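PDB 4U6U: Cog5 from Kluyveromyces lactis, which probably helps tether transport vesicles at the Golgi as a subunit of the conserved oligomeric Golgi complex, in which it pairs with Cog7. Local coordinates for residues S111-N121 and L146-K157; I172-M183 and L256-F265. The protein carries 7 engineered substitutions. One frame throughout, in Å; residues are numbered along the deposited sequence.

Contact 1: S111-N121 and L146-K157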
loop_
_atom_site.group_PDB
_atom_site.type_symbol
_atom_site.label_atom_id
_atom_site.label_comp_id
_atom_site.label_asym_id
_atom_site.label_seq_id
_atom_site.Cartn_x
_atom_site.Cartn_y
_atom_site.Cartn_z
ATOM N N SER B 111 0.892 4.238 -8.490
ATOM C CA SER B 111 -0.078 3.452 -9.250
ATOM C C SER B 111 -0.139 3.882 -10.714
ATOM O O SER B 111 -0.264 3.043 -11.606
ATOM C CB SER B 111 -1.466 3.554 -8.620
ATOM O OG SER B 111 -1.950 4.884 -8.644
ATOM N N THR B 112 -0.045 5.182 -10.971
ATOM C CA THR B 112 -0.082 5.647 -12.349
ATOM C C THR B 112 1.234 5.315 -13.045
ATOM O O THR B 112 1.255 5.075 -14.240
ATOM C CB THR B 112 -0.362 7.166 -12.463
ATOM O OG1 THR B 112 0.773 7.902 -12.010
ATOM C CG2 THR B 112 -1.612 7.573 -11.667
ATOM N N ASN B 113 2.338 5.303 -12.313
ATOM C CA ASN B 113 3.608 4.927 -12.931
ATOM C C ASN B 113 3.700 3.419 -13.185
ATOM O O ASN B 113 4.344 2.978 -14.133
ATOM C CB ASN B 113 4.789 5.396 -12.077
ATOM C CG ASN B 113 5.683 6.378 -12.812
ATOM O OD1 ASN B 113 6.624 5.980 -13.503
ATOM N ND2 ASN B 113 5.391 7.669 -12.669
ATOM N N LEU B 114 3.073 2.629 -12.321
ATOM C CA LEU B 114 3.055 1.181 -12.482
ATOM C C LEU B 114 2.080 0.766 -13.588
ATOM O O LEU B 114 2.366 -0.135 -14.383
ATOM C CB LEU B 114 2.690 0.493 -11.165
ATOM C CG LEU B 114 2.499 -1.023 -11.224
ATOM C CD1 LEU B 114 3.793 -1.711 -11.638
ATOM C CD2 LEU B 114 2.000 -1.568 -9.891
ATOM N N THR B 115 0.907 1.396 -13.616
ATOM C CA THR B 115 -0.080 1.065 -14.637
ATOM C C THR B 115 0.513 1.345 -16.023
ATOM O O THR B 115 0.507 0.483 -16.899
ATOM C CB THR B 115 -1.427 1.869 -14.454
ATOM O OG1 THR B 115 -1.158 3.250 -14.184
ATOM C CG2 THR B 115 -2.259 1.323 -13.309
ATOM N N ARG B 116 1.081 2.538 -16.174
ATOM C CA ARG B 116 1.704 2.982 -17.415
ATOM C C ARG B 116 2.844 2.080 -17.839
ATOM O O ARG B 116 3.000 1.781 -19.024
ATOM C CB ARG B 116 2.145 4.437 -17.261
ATOM C CG ARG B 116 2.780 5.072 -18.465
ATOM C CD ARG B 116 2.805 6.565 -18.240
ATOM N NE ARG B 116 3.712 6.970 -17.178
ATOM C CZ ARG B 116 3.459 7.981 -16.349
ATOM N NH1 ARG B 116 2.321 8.664 -16.464
ATOM N NH2 ARG B 116 4.330 8.299 -15.396
ATOM N N ASP B 117 3.634 1.634 -16.871
ATOM C CA ASP B 117 4.778 0.793 -17.180
ATOM C C ASP B 117 4.327 -0.640 -17.520
ATOM O O ASP B 117 5.076 -1.417 -18.089
ATOM C CB ASP B 117 5.781 0.811 -16.020
ATOM C CG ASP B 117 6.663 2.064 -16.028
ATOM O OD1 ASP B 117 6.451 2.953 -16.889
ATOM O OD2 ASP B 117 7.565 2.167 -15.164
ATOM N N CYS B 118 3.091 -0.987 -17.197
ATOM C CA CYS B 118 2.612 -2.335 -17.489
ATOM C C CYS B 118 1.860 -2.433 -18.817
ATOM O O CYS B 118 1.898 -3.458 -19.496
ATOM C CB CYS B 118 1.705 -2.826 -16.372
ATOM S SG CYS B 118 2.579 -3.497 -14.994
ATOM N N LEU B 119 1.169 -1.362 -19.181
ATOM C CA LEU B 119 0.354 -1.362 -20.388
ATOM C C LEU B 119 1.215 -1.099 -21.618
ATOM O O LEU B 119 0.713 -1.124 -22.747
ATOM C CB LEU B 119 -0.770 -0.321 -20.294
ATOM C CG LEU B 119 -1.738 -0.424 -19.107
ATOM C CD1 LEU B 119 -2.735 0.724 -19.146
ATOM C CD2 LEU B 119 -2.450 -1.778 -18.991
ATOM N N ASN B 120 2.504 -0.840 -21.402
ATOM C CA ASN B 120 3.398 -0.584 -22.522
ATOM C C ASN B 120 3.948 -1.868 -23.150
ATOM O O ASN B 120 4.650 -1.813 -24.162
ATOM C CB ASN B 120 4.554 0.321 -22.082
ATOM C CG ASN B 120 5.376 0.836 -23.259
ATOM O OD1 ASN B 120 6.594 0.958 -23.181
ATOM N ND2 ASN B 120 4.699 1.144 -24.357
ATOM N N ASN B 121 3.623 -3.021 -22.562
ATOM C CA ASN B 121 4.084 -4.332 -23.053
ATOM C C ASN B 121 5.586 -4.469 -23.279
ATOM O O ASN B 121 6.134 -5.551 -23.077
ATOM C CB ASN B 121 3.376 -4.696 -24.368
ATOM C CG ASN B 121 2.017 -5.353 -24.157
ATOM O OD1 ASN B 121 1.521 -5.458 -23.032
ATOM N ND2 ASN B 121 1.413 -5.811 -25.251
ATOM N N LEU B 146 -2.339 -1.568 -4.397
ATOM C CA LEU B 146 -1.626 -2.382 -5.369
ATOM C C LEU B 146 -2.606 -3.250 -6.146
ATOM O O LEU B 146 -2.467 -3.439 -7.357
ATOM C CB LEU B 146 -0.579 -3.266 -4.698
ATOM C CG LEU B 146 0.035 -4.283 -5.660
ATOM C CD1 LEU B 146 1.006 -3.580 -6.602
ATOM C CD2 LEU B 146 0.743 -5.394 -4.912
ATOM N N PHE B 147 -3.616 -3.757 -5.450
ATOM C CA PHE B 147 -4.599 -4.627 -6.081
ATOM C C PHE B 147 -5.553 -3.840 -6.981
ATOM O O PHE B 147 -5.798 -4.222 -8.125
ATOM C CB PHE B 147 -5.380 -5.379 -5.007
ATOM C CG PHE B 147 -4.515 -6.222 -4.114
ATOM C CD1 PHE B 147 -3.273 -6.670 -4.545
ATOM C CD2 PHE B 147 -4.938 -6.560 -2.837
ATOM C CE1 PHE B 147 -2.474 -7.446 -3.724
ATOM C CE2 PHE B 147 -4.141 -7.338 -2.007
ATOM C CZ PHE B 147 -2.908 -7.782 -2.454
ATOM N N ASP B 148 -6.047 -2.718 -6.464
ATOM C CA ASP B 148 -6.909 -1.808 -7.210
ATOM C C ASP B 148 -6.163 -1.193 -8.369
ATOM O O ASP B 148 -6.757 -0.540 -9.217
ATOM C CB ASP B 148 -7.461 -0.725 -6.295
ATOM C CG ASP B 148 -8.483 -1.273 -5.311
ATOM O OD1 ASP B 148 -8.638 -2.517 -5.256
ATOM O OD2 ASP B 148 -9.112 -0.473 -4.580
ATOM N N THR B 149 -4.848 -1.361 -8.368
ATOM C CA THR B 149 -4.031 -0.954 -9.494
ATOM C C THR B 149 -3.893 -2.136 -10.438
ATOM O O THR B 149 -4.069 -1.990 -11.647
ATOM C CB THR B 149 -2.639 -0.449 -9.060
ATOM O OG1 THR B 149 -2.771 0.846 -8.467
ATOM C CG2 THR B 149 -1.706 -0.320 -10.251
ATOM N N ILE B 150 -3.604 -3.315 -9.891
ATOM C CA ILE B 150 -3.515 -4.509 -10.730
ATOM C C ILE B 150 -4.888 -4.780 -11.331
ATOM O O ILE B 150 -4.990 -5.115 -12.514
ATOM C CB ILE B 150 -2.983 -5.748 -9.952
ATOM C CG1 ILE B 150 -1.494 -5.972 -10.248
ATOM C CG2 ILE B 150 -3.677 -7.015 -10.394
ATOM C CD1 ILE B 150 -0.640 -4.717 -10.232
ATOM N N ASP B 151 -5.936 -4.595 -10.529
ATOM C CA ASP B 151 -7.302 -4.645 -11.039
ATOM C C ASP B 151 -7.435 -3.822 -12.301
ATOM O O ASP B 151 -7.847 -4.326 -13.352
ATOM C CB ASP B 151 -8.299 -4.136 -10.002
ATOM C CG ASP B 151 -8.854 -5.236 -9.133
ATOM O OD1 ASP B 151 -8.677 -6.420 -9.494
ATOM O OD2 ASP B 151 -9.499 -4.910 -8.111
ATOM N N LYS B 152 -7.079 -2.547 -12.174
ATOM C CA LYS B 152 -7.238 -1.589 -13.253
ATOM C C LYS B 152 -6.400 -1.953 -14.473
ATOM O O LYS B 152 -6.875 -1.838 -15.598
ATOM C CB LYS B 152 -6.905 -0.165 -12.762
ATOM C CG LYS B 152 -8.062 0.487 -11.980
ATOM C CD LYS B 152 -7.739 1.880 -11.460
ATOM C CE LYS B 152 -8.875 2.420 -10.597
ATOM N NZ LYS B 152 -8.433 3.581 -9.777
ATOM N N VAL B 153 -5.177 -2.417 -14.251
ATOM C CA VAL B 153 -4.308 -2.838 -15.351
ATOM C C VAL B 153 -4.870 -4.038 -16.100
ATOM O O VAL B 153 -4.953 -4.033 -17.332
ATOM C CB VAL B 153 -2.888 -3.200 -14.860
ATOM C CG1 VAL B 153 -2.170 -4.037 -15.898
ATOM C CG2 VAL B 153 -2.099 -1.954 -14.551
ATOM N N LEU B 154 -5.254 -5.063 -15.346
ATOM C CA LEU B 154 -5.789 -6.279 -15.932
ATOM C C LEU B 154 -7.020 -5.949 -16.769
ATOM O O LEU B 154 -7.129 -6.357 -17.930
ATOM C CB LEU B 154 -6.134 -7.290 -14.837
ATOM C CG LEU B 154 -6.690 -8.642 -15.289
ATOM C CD1 LEU B 154 -5.707 -9.358 -16.179
ATOM C CD2 LEU B 154 -7.045 -9.513 -14.101
ATOM N N SER B 155 -7.928 -5.184 -16.172
ATOM C CA SER B 155 -9.161 -4.783 -16.828
ATOM C C SER B 155 -8.881 -3.997 -18.119
ATOM O O SER B 155 -9.681 -3.999 -19.053
ATOM C CB SER B 155 -10.018 -3.969 -15.861
ATOM O OG SER B 155 -11.361 -3.907 -16.303
ATOM N N SER B 156 -7.735 -3.335 -18.172
ATOM C CA SER B 156 -7.384 -2.529 -19.333
ATOM C C SER B 156 -6.909 -3.421 -20.467
ATOM O O SER B 156 -7.241 -3.189 -21.631
ATOM C CB SER B 156 -6.304 -1.499 -18.968
ATOM O OG SER B 156 -5.956 -0.672 -20.068
ATOM N N LYS B 157 -6.121 -4.437 -20.136
ATOM C CA LYS B 157 -5.626 -5.336 -21.168
ATOM C C LYS B 157 -6.773 -6.155 -21.775
ATOM O O LYS B 157 -6.855 -6.280 -22.997
ATOM C CB LYS B 157 -4.538 -6.261 -20.613
ATOM C CG LYS B 157 -3.226 -5.555 -20.280
ATOM C CD LYS B 157 -2.204 -6.505 -19.626
ATOM C CE LYS B 157 -0.832 -6.481 -20.314
ATOM N NZ LYS B 157 -0.348 -5.107 -20.650
#
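T115 and V153 meet where two helices of the all-helical C-terminal part of Cog5, running the same way at 30°, come close: T115 CG2 lies 3.5 Å from V153 CG2. T149 CG2 is equally close to T115 CG2, the two threonine side chains crossing at about a right angle. The small beta-branched residues suit this seam, where the CA atoms of T115 and V153 are 5.8 Å apart. T115 OG1, set between backbone N and carbonyl carbon (chi1 45°), bonds back to S111 O, which leaves CG2 for the neighbour. T149 likewise spends OG1 on D145 O of its own helix. On one flank L114 CD2 reaches L146 CD1 at 4.0 Å; further along, L119 CD2 packs 3.8 Å from V153 CG1. Beyond, the long K157 chain holds the C118-N121 turn that ends helix 92-118: NZ donates to C118 O, 3.0 Å away and from above the carbonyl plane, and to N121 OD1, also 3.0 Å, more nearly in line with C=O (162°). A methionine here would probably leave both acceptors without this donor, and the turn less firmly tied to helix 143-167. Helix 128-141 packs on L114 and L146, while helix 175-192 meets K157 and L154.

Contact 2: I172-M183 and L256-F265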
loop_
_atom_site.group_PDB
_atom_site.type_symbol
_atom_site.label_atom_id
_atom_site.label_comp_id
_atom_site.label_asym_id
_atom_site.label_seq_id
_atom_site.Cartn_x
_atom_site.Cartn_y
_atom_site.Cartn_z
ATOM N N ILE B 172 -13.023 -10.952 -41.152
ATOM C CA ILE B 172 -12.440 -12.165 -40.545
ATOM C C ILE B 172 -11.254 -12.714 -41.326
ATOM O O ILE B 172 -10.605 -13.677 -40.907
ATOM C CB ILE B 172 -13.468 -13.309 -40.406
ATOM C CG1 ILE B 172 -14.709 -13.024 -41.257
ATOM C CG2 ILE B 172 -13.804 -13.571 -38.928
ATOM C CD1 ILE B 172 -14.474 -13.122 -42.757
ATOM N N ARG B 173 -10.998 -12.130 -42.485
ATOM C CA ARG B 173 -9.852 -12.534 -43.258
ATOM C C ARG B 173 -8.597 -12.241 -42.443
ATOM O O ARG B 173 -7.625 -12.988 -42.471
ATOM C CB ARG B 173 -9.813 -11.753 -44.561
ATOM C CG ARG B 173 -11.078 -11.854 -45.388
ATOM C CD ARG B 173 -11.712 -10.467 -45.440
ATOM N NE ARG B 173 -10.876 -9.568 -46.235
ATOM C CZ ARG B 173 -10.068 -8.646 -45.720
ATOM N NH1 ARG B 173 -9.983 -8.505 -44.407
ATOM N NH2 ARG B 173 -9.335 -7.878 -46.515
ATOM N N ASN B 174 -8.668 -11.172 -41.658
ATOM C CA ASN B 174 -7.553 -10.724 -40.834
ATOM C C ASN B 174 -7.551 -11.303 -39.408
ATOM O O ASN B 174 -6.839 -10.809 -38.529
ATOM C CB ASN B 174 -7.529 -9.189 -40.779
ATOM C CG ASN B 174 -7.101 -8.559 -42.108
ATOM O OD1 ASN B 174 -6.325 -9.144 -42.870
ATOM N ND2 ASN B 174 -7.561 -7.338 -42.357
ATOM N N PHE B 175 -8.366 -12.327 -39.174
ATOM C CA PHE B 175 -8.540 -12.884 -37.834
ATOM C C PHE B 175 -7.257 -13.451 -37.219
ATOM O O PHE B 175 -7.102 -13.422 -36.003
ATOM C CB PHE B 175 -9.624 -13.952 -37.838
ATOM C CG PHE B 175 -9.969 -14.453 -36.476
ATOM C CD1 PHE B 175 -10.514 -13.587 -35.527
ATOM C CD2 PHE B 175 -9.804 -15.779 -36.145
ATOM C CE1 PHE B 175 -10.852 -14.030 -34.250
ATOM C CE2 PHE B 175 -10.145 -16.234 -34.874
ATOM C CZ PHE B 175 -10.669 -15.355 -33.925
ATOM N N ASN B 176 -6.375 -14.026 -38.035
ATOM C CA ASN B 176 -5.100 -14.542 -37.529
ATOM C C ASN B 176 -4.259 -13.434 -36.886
ATOM O O ASN B 176 -3.585 -13.658 -35.887
ATOM C CB ASN B 176 -4.302 -15.230 -38.642
ATOM C CG ASN B 176 -4.407 -14.510 -39.980
ATOM O OD1 ASN B 176 -5.504 -14.278 -40.490
ATOM N ND2 ASN B 176 -3.263 -14.154 -40.556
ATOM N N LEU B 177 -4.297 -12.241 -37.469
ATOM C CA LEU B 177 -3.544 -11.093 -36.962
ATOM C C LEU B 177 -4.054 -10.603 -35.609
ATOM O O LEU B 177 -3.272 -10.299 -34.713
ATOM C CB LEU B 177 -3.600 -9.957 -37.977
ATOM C CG LEU B 177 -3.115 -10.414 -39.346
ATOM C CD1 LEU B 177 -3.312 -9.320 -40.376
ATOM C CD2 LEU B 177 -1.639 -10.818 -39.233
ATOM N N SER B 178 -5.369 -10.490 -35.483
ATOM C CA SER B 178 -5.991 -10.120 -34.218
ATOM C C SER B 178 -5.717 -11.169 -33.142
ATOM O O SER B 178 -5.393 -10.844 -32.000
ATOM C CB SER B 178 -7.496 -9.926 -34.402
ATOM O OG SER B 178 -7.748 -8.706 -35.077
ATOM N N LEU B 179 -5.850 -12.431 -33.534
ATOM C CA LEU B 179 -5.643 -13.576 -32.653
ATOM C C LEU B 179 -4.189 -13.634 -32.147
ATOM O O LEU B 179 -3.890 -14.277 -31.134
ATOM C CB LEU B 179 -6.042 -14.855 -33.394
ATOM C CG LEU B 179 -6.471 -16.099 -32.624
ATOM C CD1 LEU B 179 -7.447 -15.750 -31.545
ATOM C CD2 LEU B 179 -7.130 -17.043 -33.605
ATOM N N ASP B 180 -3.284 -13.014 -32.900
ATOM C CA ASP B 180 -1.892 -12.845 -32.482
ATOM C C ASP B 180 -1.747 -11.740 -31.423
ATOM O O ASP B 180 -1.116 -11.947 -30.389
ATOM C CB ASP B 180 -1.007 -12.527 -33.690
ATOM C CG ASP B 180 -0.673 -13.762 -34.515
ATOM O OD1 ASP B 180 -0.879 -14.891 -34.014
ATOM O OD2 ASP B 180 -0.207 -13.602 -35.665
ATOM N N ASP B 181 -2.342 -10.573 -31.688
ATOM C CA ASP B 181 -2.356 -9.451 -30.740
ATOM C C ASP B 181 -2.948 -9.827 -29.396
ATOM O O ASP B 181 -2.635 -9.203 -28.392
ATOM C CB ASP B 181 -3.120 -8.257 -31.305
ATOM C CG ASP B 181 -2.366 -7.556 -32.403
ATOM O OD1 ASP B 181 -1.123 -7.655 -32.405
ATOM O OD2 ASP B 181 -3.012 -6.917 -33.265
ATOM N N ALA B 182 -3.864 -10.788 -29.386
ATOM C CA ALA B 182 -4.421 -11.288 -28.134
ATOM C C ALA B 182 -3.364 -12.077 -27.342
ATOM O O ALA B 182 -3.298 -12.002 -26.112
ATOM C CB ALA B 182 -5.633 -12.146 -28.403
ATOM N N MET B 183 -2.550 -12.848 -28.052
ATOM C CA MET B 183 -1.477 -13.606 -27.421
ATOM C C MET B 183 -0.360 -12.693 -26.920
ATOM O O MET B 183 0.328 -13.023 -25.949
ATOM C CB MET B 183 -0.932 -14.649 -28.391
ATOM C CG MET B 183 -1.717 -15.950 -28.369
ATOM S SD MET B 183 -1.390 -16.876 -26.860
ATOM C CE MET B 183 0.396 -16.900 -26.886
ATOM N N LEU B 256 -11.504 -21.283 -41.861
ATOM C CA LEU B 256 -10.379 -20.345 -41.729
ATOM C C LEU B 256 -10.171 -19.899 -40.282
ATOM O O LEU B 256 -9.034 -19.840 -39.791
ATOM C CB LEU B 256 -10.590 -19.111 -42.611
ATOM C CG LEU B 256 -9.636 -17.920 -42.376
ATOM C CD1 LEU B 256 -8.138 -18.302 -42.429
ATOM C CD2 LEU B 256 -9.954 -16.756 -43.315
ATOM N N ILE B 257 -11.281 -19.594 -39.615
ATOM C CA ILE B 257 -11.278 -19.224 -38.208
ATOM C C ILE B 257 -10.682 -20.355 -37.372
ATOM O O ILE B 257 -9.672 -20.171 -36.686
ATOM C CB ILE B 257 -12.713 -18.926 -37.698
ATOM C CG1 ILE B 257 -13.338 -17.753 -38.449
ATOM C CG2 ILE B 257 -12.729 -18.708 -36.187
ATOM C CD1 ILE B 257 -14.829 -17.636 -38.215
ATOM N N TYR B 258 -11.293 -21.537 -37.469
ATOM C CA TYR B 258 -10.875 -22.693 -36.690
ATOM C C TYR B 258 -9.442 -23.067 -37.043
ATOM O O TYR B 258 -8.688 -23.582 -36.208
ATOM C CB TYR B 258 -11.813 -23.874 -36.937
ATOM C CG TYR B 258 -13.062 -23.902 -36.074
ATOM C CD1 TYR B 258 -12.973 -24.007 -34.687
ATOM C CD2 TYR B 258 -14.335 -23.852 -36.651
ATOM C CE1 TYR B 258 -14.118 -24.046 -33.891
ATOM C CE2 TYR B 258 -15.489 -23.889 -35.868
ATOM C CZ TYR B 258 -15.374 -23.988 -34.488
ATOM O OH TYR B 258 -16.510 -24.028 -33.704
ATOM N N GLU B 259 -9.084 -22.809 -38.297
ATOM C CA GLU B 259 -7.727 -23.010 -38.780
ATOM C C GLU B 259 -6.751 -21.997 -38.171
ATOM O O GLU B 259 -5.718 -22.380 -37.614
ATOM C CB GLU B 259 -7.710 -22.941 -40.304
ATOM C CG GLU B 259 -6.366 -23.189 -40.927
ATOM C CD GLU B 259 -6.434 -23.186 -42.436
ATOM O OE1 GLU B 259 -7.494 -23.576 -42.981
ATOM O OE2 GLU B 259 -5.432 -22.799 -43.074
ATOM N N ALA B 260 -7.073 -20.710 -38.282
ATOM C CA ALA B 260 -6.226 -19.660 -37.716
ATOM C C ALA B 260 -6.046 -19.840 -36.202
ATOM O O ALA B 260 -5.016 -19.441 -35.644
ATOM C CB ALA B 260 -6.799 -18.290 -38.021
ATOM N N ILE B 261 -7.055 -20.427 -35.549
ATOM C CA ILE B 261 -7.015 -20.690 -34.108
ATOM C C ILE B 261 -5.974 -21.722 -33.721
ATOM O O ILE B 261 -5.184 -21.493 -32.802
ATOM C CB ILE B 261 -8.370 -21.188 -33.561
ATOM C CG1 ILE B 261 -9.328 -20.015 -33.364
ATOM C CG2 ILE B 261 -8.189 -21.869 -32.209
ATOM C CD1 ILE B 261 -10.581 -20.378 -32.579
ATOM N N SER B 262 -5.972 -22.857 -34.411
ATOM C CA SER B 262 -5.049 -23.929 -34.060
ATOM C C SER B 262 -3.624 -23.515 -34.398
ATOM O O SER B 262 -2.685 -23.860 -33.682
ATOM C CB SER B 262 -5.414 -25.226 -34.779
ATOM O OG SER B 262 -5.488 -25.028 -36.179
ATOM N N LYS B 263 -3.487 -22.744 -35.478
ATOM C CA LYS B 263 -2.201 -22.210 -35.931
ATOM C C LYS B 263 -1.612 -21.133 -35.009
ATOM O O LYS B 263 -0.661 -20.443 -35.379
ATOM C CB LYS B 263 -2.352 -21.659 -37.354
ATOM C CG LYS B 263 -2.641 -22.754 -38.387
ATOM C CD LYS B 263 -2.327 -22.338 -39.823
ATOM C CE LYS B 263 -2.779 -23.407 -40.818
ATOM N NZ LYS B 263 -2.863 -22.910 -42.222
ATOM N N CYS B 264 -2.174 -21.017 -33.807
ATOM C CA CYS B 264 -1.845 -19.961 -32.852
ATOM C C CYS B 264 -2.006 -20.498 -31.437
ATOM O O CYS B 264 -1.625 -19.846 -30.469
ATOM C CB CYS B 264 -2.736 -18.728 -33.055
ATOM S SG CYS B 264 -2.457 -17.317 -31.906
ATOM N N PHE B 265 -2.552 -21.706 -31.320
ATOM C CA PHE B 265 -2.775 -22.298 -30.007
ATOM C C PHE B 265 -2.268 -23.735 -29.879
ATOM O O PHE B 265 -1.746 -24.107 -28.826
ATOM C CB PHE B 265 -4.262 -22.240 -29.668
ATOM C CG PHE B 265 -4.700 -20.918 -29.101
ATOM C CD1 PHE B 265 -5.082 -19.881 -29.936
ATOM C CD2 PHE B 265 -4.739 -20.713 -27.732
ATOM C CE1 PHE B 265 -5.487 -18.660 -29.411
ATOM C CE2 PHE B 265 -5.147 -19.501 -27.204
ATOM C CZ PHE B 265 -5.519 -18.474 -28.041
#
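With CG anti to the backbone N (chi1 -155°), L179 places its two methyls against helix 254-265, and F175 one turn earlier adopts the same torsion (chi1 -173°) to lay its ring beside I257 and I261. L179 is a knob in a hole formed by A260, I261, C264 and F265. Its CD2 touches I261 CG1 at 3.7 Å, whereas CD1 meets the edge of the F265 ring, 4.1 Å from CE1. A branched leucine suits this hole because each methyl finds a different wall.

The F175 and I257 side chains cross at about a right angle, with F175 CE2 3.8 Å from I257 CG2, and I261 CG1 comes to the F175 ring edge near its plane. A260 is small enough to let the backbones close in: its CB is 4.0 Å from N176 CB, and the CA atoms of this pair are 5.2 Å apart. At the far end M183 CG lies 3.9 Å from C264 SG, and the bend at chi2 carries SD into a Met-aromatic contact, standing obliquely 5.0 Å from the F265 ring centroid. Most of the contact is apolar fit.

The helices run in the same general direction at 35°. Helix 277-284 covers L179, I261 and F265, while F232 and F236 of helix 220-241 pack on F175 and I257, enclosing the seam among helices.

Overall arrangement
Contact 1 and contact 2 come in series along the chain, the first closing before the second opens, and their centres lie about 26 Å apart. Helix 143-167, half of contact 1, is followed by helix 175-192, which carries one side of contact 2; these successive helices also touch, so the two sites are joined through their packing. The centre of contact 1 is about 7 Å, that of contact 2 about 30 Å, from the centre of the chain. All four segments belong to the C-terminal part of Cog5. The chain has no strands, and its elongated, all-helical shape is built by helices packing on partners that are not next to them in the chain, a shape consistent with a tethering subunit.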